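Local coordinates for tailspike protein (Siphovirus 9NA, PDB 3RIQ) that recognises Salmonella lipopolysaccharide as the phage's receptor and probably cleaves it as an endorhamnosidase, working as a trimeric right-handed beta-helix, at residues D19-T22 with L23-A27; A531-P534 with D535-V539. All blocks are in the same frame, centred on the assembly; numbering follows the deposited sequence.

Contact 1. Residues D19-T22 with L23-A27; sequences DYMT and LQEAA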
ATOM      1  N   ASP A  19      -7.791  33.002 -37.059  1.00 14.25           N
ATOM      2  CA  ASP A  19      -8.627  33.454 -38.183  1.00 15.44           C
ATOM      3  C   ASP A  19      -9.775  34.395 -37.735  1.00 16.05           C
ATOM      4  O   ASP A  19     -10.532  34.890 -38.576  1.00 17.08           O
ATOM      5  CB  ASP A  19      -9.207  32.232 -38.900  1.00 14.62           C
ATOM      6  CG  ASP A  19      -8.197  31.538 -39.801  1.00 15.89           C
ATOM      7  OD1 ASP A  19      -7.237  32.203 -40.310  1.00 17.70           O
ATOM      8  OD2 ASP A  19      -8.391  30.316 -40.058  1.00 15.22           O
ATOM      9  N   TYR A  20      -9.916  34.610 -36.425  1.00 17.23           N
ATOM     10  CA  TYR A  20     -11.057  35.371 -35.845  1.00 16.75           C
ATOM     11  C   TYR A  20     -10.587  36.433 -34.855  1.00 18.60           C
ATOM     12  O   TYR A  20      -9.456  36.384 -34.352  1.00 19.82           O
ATOM     13  CB  TYR A  20     -12.090  34.435 -35.179  1.00 17.59           C
ATOM     14  CG  TYR A  20     -12.416  33.280 -36.088  1.00 16.34           C
ATOM     15  CD1 TYR A  20     -13.392  33.403 -37.077  1.00 17.11           C
ATOM     16  CD2 TYR A  20     -11.680  32.098 -36.027  1.00 14.68           C
ATOM     17  CE1 TYR A  20     -13.643  32.375 -37.963  1.00 18.40           C
ATOM     18  CE2 TYR A  20     -11.924  31.058 -36.915  1.00 15.49           C
ATOM     19  CZ  TYR A  20     -12.889  31.209 -37.896  1.00 16.62           C
ATOM     20  OH  TYR A  20     -13.093  30.170 -38.795  1.00 17.43           O
ATOM     21  N   MET A  21     -11.485  37.358 -34.535  1.00 18.48           N
ATOM     22  CA  MET A  21     -11.175  38.340 -33.491  1.00 20.06           C
ATOM     23  C   MET A  21     -11.457  37.800 -32.097  1.00 18.84           C
ATOM     24  O   MET A  21     -10.743  38.132 -31.146  1.00 20.73           O
ATOM     25  CB  MET A  21     -11.933  39.653 -33.717  1.00 21.10           C
ATOM     26  CG  MET A  21     -11.380  40.491 -34.861  1.00 26.95           C
ATOM     27  SD  MET A  21      -9.658  40.962 -34.563  1.00 37.58           S
ATOM     28  CE  MET A  21      -9.808  42.213 -33.284  1.00 37.89           C
ATOM     29  N   THR A  22     -12.491  36.965 -31.967  1.00 17.23           N
ATOM     30  CA  THR A  22     -12.930  36.498 -30.642  1.00 15.81           C
ATOM     31  C   THR A  22     -13.020  34.977 -30.617  1.00 15.04           C
ATOM     32  O   THR A  22     -13.205  34.321 -31.663  1.00 15.24           O
ATOM     33  CB  THR A  22     -14.314  37.052 -30.225  1.00 15.35           C
ATOM     34  OG1 THR A  22     -15.327  36.519 -31.069  1.00 15.81           O
ATOM     35  CG2 THR A  22     -14.369  38.601 -30.274  1.00 16.93           C
ATOM     36  N   LEU A  23     -12.994  34.431 -29.405  1.00 15.78           N
ATOM     37  CA  LEU A  23     -13.214  33.017 -29.195  1.00 15.18           C
ATOM     38  C   LEU A  23     -14.640  32.598 -29.585  1.00 15.30           C
ATOM     39  O   LEU A  23     -14.833  31.521 -30.160  1.00 14.21           O
ATOM     40  CB  LEU A  23     -12.918  32.656 -27.739  1.00 15.99           C
ATOM     41  CG  LEU A  23     -12.847  31.167 -27.432  1.00 16.39           C
ATOM     42  CD1 LEU A  23     -11.919  30.377 -28.386  1.00 17.39           C
ATOM     43  CD2 LEU A  23     -12.400  31.036 -25.927  1.00 17.59           C
ATOM     44  N   GLN A  24     -15.620  33.467 -29.348  1.00 14.79           N
ATOM     45  CA  GLN A  24     -16.991  33.178 -29.793  1.00 14.30           C
ATOM     46  C   GLN A  24     -17.071  33.035 -31.320  1.00 14.88           C
ATOM     47  O   GLN A  24     -17.696  32.088 -31.833  1.00 14.22           O
ATOM     48  CB  GLN A  24     -17.981  34.259 -29.326  1.00 14.03           C
ATOM     49  CG  GLN A  24     -19.416  34.009 -29.862  1.00 14.47           C
ATOM     50  CD  GLN A  24     -19.996  32.749 -29.210  1.00 13.50           C
ATOM     51  OE1 GLN A  24     -20.263  32.729 -28.002  1.00 15.47           O
ATOM     52  NE2 GLN A  24     -20.106  31.676 -29.985  1.00 14.04           N
ATOM     53  N   GLU A  25     -16.415  33.928 -32.057  1.00 15.31           N
ATOM     54  CA  GLU A  25     -16.449  33.792 -33.527  1.00 15.97           C
ATOM     55  C   GLU A  25     -15.849  32.455 -33.979  1.00 15.33           C
ATOM     56  O   GLU A  25     -16.373  31.790 -34.877  1.00 15.13           O
ATOM     57  CB  GLU A  25     -15.684  34.941 -34.176  1.00 16.08           C
ATOM     58  CG  GLU A  25     -16.421  36.273 -34.157  1.00 16.89           C
ATOM     59  CD  GLU A  25     -15.523  37.484 -34.344  1.00 21.94           C
ATOM     60  OE1 GLU A  25     -14.282  37.343 -34.322  1.00 24.23           O
ATOM     61  OE2 GLU A  25     -16.073  38.592 -34.487  1.00 26.39           O
ATOM     62  N   ALA A  26     -14.767  32.039 -33.323  1.00 15.34           N
ATOM     63  CA  ALA A  26     -14.128  30.756 -33.636  1.00 14.13           C
ATOM     64  C   ALA A  26     -15.056  29.573 -33.268  1.00 14.88           C
ATOM     65  O   ALA A  26     -15.216  28.635 -34.056  1.00 13.45           O
ATOM     66  CB  ALA A  26     -12.772  30.650 -32.913  1.00 14.61           C
ATOM     67  N   ALA A  27     -15.695  29.652 -32.093  1.00 14.34           N
ATOM     68  CA  ALA A  27     -16.614  28.610 -31.651  1.00 14.25           C
ATOM     69  C   ALA A  27     -17.804  28.480 -32.593  1.00 14.55           C
ATOM     70  O   ALA A  27     -18.223  27.351 -32.894  1.00 14.70           O
ATOM     71  CB  ALA A  27     -17.119  28.921 -30.261  1.00 14.00           C
TER
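Thr22 and Glu25 meet because their first torsions turn each side chain toward the other's backbone N-H. In Thr22, OG1 is set between the backbone N and the carbonyl carbon (chi1 67°), where it takes the N-H of Glu25 at 3.0 Å from OG1 to N, a nearly straight bond. Glu25 carries CG beside its own N (chi1 -75°) and then runs extended, bringing its carboxylate back to the start of the helix. There Glu25 OE1 accepts two backbone donors: Met21 N at 2.8 Å, nearly along the C-O axis but bent at the hydrogen, and Thr22 N at 3.0 Å, from above the carboxylate plane. The reciprocal bonds between Thr22 and Glu25 define a capping box with Thr22 as N-cap, and the added bond from Met21 extends the grip one residue upstream. The first turn is closed in the backbone by Ala26 N, 3.2 Å from Thr22 O. A negative carboxylate beside the helix start would probably interact favourably with the helix dipole.

Tyr20 lies along the flank of this turn. Ala26 CA sits over one ring face, 4.0 Å from the Tyr20 centroid and 22° off the normal, a CH-pi contact, while Ala26 CB touches CD2 of Tyr20 at 3.6 Å. Asp19 CB lies over the opposite face, toward the rim.

Helix 23-29 lies at the N-terminal end of the beta-helix: Leu23 packs on Val48 of strand 46-49 and Ile36 of strand 33-36, Ala26 reaches Leu34, and Tyr20 packs on Lys9 of a second subunit.

Contact 2. Residues A531-P534 with D535-V539; sequences AKKP and DGTFV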
ATOM      1  N   ALA A 531      -0.541 -23.652  56.645  1.00 17.91           N
ATOM      2  CA  ALA A 531      -0.680 -24.728  55.648  1.00 19.44           C
ATOM      3  C   ALA A 531      -2.134 -25.036  55.425  1.00 19.58           C
ATOM      4  O   ALA A 531      -2.838 -25.379  56.385  1.00 20.00           O
ATOM      5  CB  ALA A 531       0.009 -25.963  56.129  1.00 19.29           C
ATOM      6  N   LYS A 532      -2.564 -24.954  54.162  1.00 18.97           N
ATOM      7  CA  LYS A 532      -3.896 -25.389  53.770  1.00 19.40           C
ATOM      8  C   LYS A 532      -3.766 -26.810  53.217  1.00 19.44           C
ATOM      9  O   LYS A 532      -3.217 -27.020  52.145  1.00 19.63           O
ATOM     10  CB  LYS A 532      -4.477 -24.423  52.728  1.00 18.73           C
ATOM     11  CG  LYS A 532      -5.983 -24.680  52.442  1.00 19.67           C
ATOM     12  CD  LYS A 532      -6.596 -23.610  51.544  1.00 19.56           C
ATOM     13  CE  LYS A 532      -8.123 -23.808  51.409  1.00 21.17           C
ATOM     14  NZ  LYS A 532      -8.818 -22.660  50.729  1.00 22.85           N
ATOM     15  N   LYS A 533      -4.229 -27.789  53.990  1.00 20.21           N
ATOM     16  CA  LYS A 533      -4.060 -29.202  53.658  1.00 21.34           C
ATOM     17  C   LYS A 533      -4.851 -29.621  52.407  1.00 21.68           C
ATOM     18  O   LYS A 533      -5.672 -28.862  51.909  1.00 21.60           O
ATOM     19  CB  LYS A 533      -4.465 -30.055  54.874  1.00 21.53           C
ATOM     20  CG  LYS A 533      -3.481 -29.947  56.050  1.00 23.45           C
ATOM     21  CD  LYS A 533      -3.967 -30.792  57.257  1.00 27.00           C
ATOM     22  CE  LYS A 533      -4.836 -29.972  58.208  1.00 30.20           C
ATOM     23  NZ  LYS A 533      -5.621 -30.782  59.258  1.00 31.45           N
ATOM     24  N   PRO A 534      -4.606 -30.842  51.896  1.00 22.07           N
ATOM     25  CA  PRO A 534      -5.349 -31.313  50.727  1.00 22.76           C
ATOM     26  C   PRO A 534      -6.876 -31.358  50.917  1.00 23.33           C
ATOM     27  O   PRO A 534      -7.622 -31.238  49.925  1.00 24.04           O
ATOM     28  CB  PRO A 534      -4.762 -32.704  50.485  1.00 22.06           C
ATOM     29  CG  PRO A 534      -3.321 -32.565  50.954  1.00 22.37           C
ATOM     30  CD  PRO A 534      -3.461 -31.720  52.213  1.00 21.70           C
ATOM     31  N   ASP A 535      -7.328 -31.493  52.168  1.00 23.78           N
ATOM     32  CA  ASP A 535      -8.766 -31.528  52.446  1.00 23.98           C
ATOM     33  C   ASP A 535      -9.354 -30.139  52.729  1.00 23.90           C
ATOM     34  O   ASP A 535     -10.553 -30.028  53.002  1.00 24.45           O
ATOM     35  CB  ASP A 535      -9.100 -32.536  53.567  1.00 24.03           C
ATOM     36  CG  ASP A 535      -8.586 -32.105  54.931  1.00 24.85           C
ATOM     37  OD1 ASP A 535      -7.975 -31.027  55.034  1.00 25.11           O
ATOM     38  OD2 ASP A 535      -8.773 -32.862  55.917  1.00 28.04           O
ATOM     39  N   GLY A 536      -8.536 -29.083  52.632  1.00 23.43           N
ATOM     40  CA  GLY A 536      -9.029 -27.706  52.831  1.00 23.87           C
ATOM     41  C   GLY A 536      -8.956 -27.184  54.263  1.00 23.73           C
ATOM     42  O   GLY A 536      -9.171 -25.988  54.499  1.00 24.88           O
ATOM     43  N   THR A 537      -8.639 -28.057  55.219  1.00 22.71           N
ATOM     44  CA  THR A 537      -8.438 -27.618  56.607  1.00 22.69           C
ATOM     45  C   THR A 537      -7.024 -27.051  56.793  1.00 22.23           C
ATOM     46  O   THR A 537      -6.157 -27.228  55.933  1.00 21.84           O
ATOM     47  CB  THR A 537      -8.680 -28.746  57.621  1.00 23.32           C
ATOM     48  OG1 THR A 537      -7.741 -29.810  57.405  1.00 24.11           O
ATOM     49  CG2 THR A 537     -10.105 -29.284  57.466  1.00 24.23           C
ATOM     50  N   PHE A 538      -6.799 -26.407  57.931  1.00 21.44           N
ATOM     51  CA  PHE A 538      -5.580 -25.645  58.165  1.00 20.89           C
ATOM     52  C   PHE A 538      -4.814 -26.076  59.412  1.00 21.92           C
ATOM     53  O   PHE A 538      -5.423 -26.459  60.438  1.00 20.98           O
ATOM     54  CB  PHE A 538      -5.937 -24.166  58.335  1.00 20.68           C
ATOM     55  CG  PHE A 538      -6.463 -23.503  57.084  1.00 21.43           C
ATOM     56  CD1 PHE A 538      -7.824 -23.537  56.786  1.00 22.59           C
ATOM     57  CD2 PHE A 538      -5.601 -22.791  56.230  1.00 22.60           C
ATOM     58  CE1 PHE A 538      -8.328 -22.926  55.634  1.00 21.83           C
ATOM     59  CE2 PHE A 538      -6.101 -22.147  55.073  1.00 22.08           C
ATOM     60  CZ  PHE A 538      -7.472 -22.232  54.773  1.00 23.37           C
ATOM     61  N   VAL A 539      -3.482 -25.967  59.325  1.00 21.93           N
ATOM     62  CA  VAL A 539      -2.593 -26.085  60.485  1.00 22.79           C
ATOM     63  C   VAL A 539      -1.483 -25.047  60.341  1.00 21.54           C
ATOM     64  O   VAL A 539      -1.162 -24.589  59.228  1.00 21.20           O
ATOM     65  CB  VAL A 539      -1.967 -27.511  60.646  1.00 24.23           C
ATOM     66  CG1 VAL A 539      -3.019 -28.516  61.209  1.00 25.55           C
ATOM     67  CG2 VAL A 539      -1.346 -28.024  59.330  1.00 25.38           C
TER
HETATM   68  O   HOH W   1      -6.625 -28.792  60.886  1.00 31.37           O
HETATM   69  O   HOH W   2      -6.671 -33.043  57.654  1.00 50.56           O
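Ala531 and Val539 form an antiparallel hydrogen-bonded pair, with Ala531 N to Val539 O at 2.8 Å and Val539 N to Ala531 O at 3.1 Å; Lys532 and Phe538 follow as a non-hydrogen-bonded pair. Lys533 N then donates to Thr537 O at 2.8 Å, and a type I turn from Lys533 to Gly536, its Gly536 N bonded to Lys533 O, reverses the chain with a G1 beta bulge at Gly536. Gly536 has a positive phi (90°), a left-handed conformation that glycine takes easily.

Asp535 holds the residue just before the returning strand. Asp535 OD1 accepts Thr537 N at 3.0 Å, making an Asx turn, and also Thr537 OG1 at 2.7 Å, which arrives on the syn side. Lys533 bends at chi3 (-91°), bringing NZ to Thr537 OG1 for a weak bond of 3.0 Å. Two waters extend this polar group, one linking Lys533 NZ to Phe538 O and the other linking it to Asp535 OD2. The extended aliphatic chain of Lys532 runs obliquely alongside the Phe538 ring, CD lying 3.6 Å from CZ of Phe538.

The hairpin joins strands 527-532 and 538-542 of a three-stranded antiparallel sheet. Lys532 pairs through its backbone with Ser516 of strand 516-521 and sends NZ to the carbonyls of Leu511 and Glu512, while Ala531 and Pro534 pack on Phe521 of a third subunit.

Overall arrangement
From the N terminus the chain passes strand 14-16, which pairs in parallel with strand 33-36; between them contact 1 starts helix 23-29, and further parallel coils follow. Those coils occupy most of the sequence, to about strand 421-427. The five-stranded antiparallel sheet of strands 438-444 to 497-500 follows, and then the three-stranded sheet whose last hairpin is turned by contact 2. Each contact closes a short local turn, and they stand in series, neither nested nor crossed. The centres of contact 1 and contact 2 lie about 107 Å apart and their nearest atoms about 94 Å apart, on opposite sides of the chain's centre. Both pack against neighbouring subunits of the trimer, near its two ends.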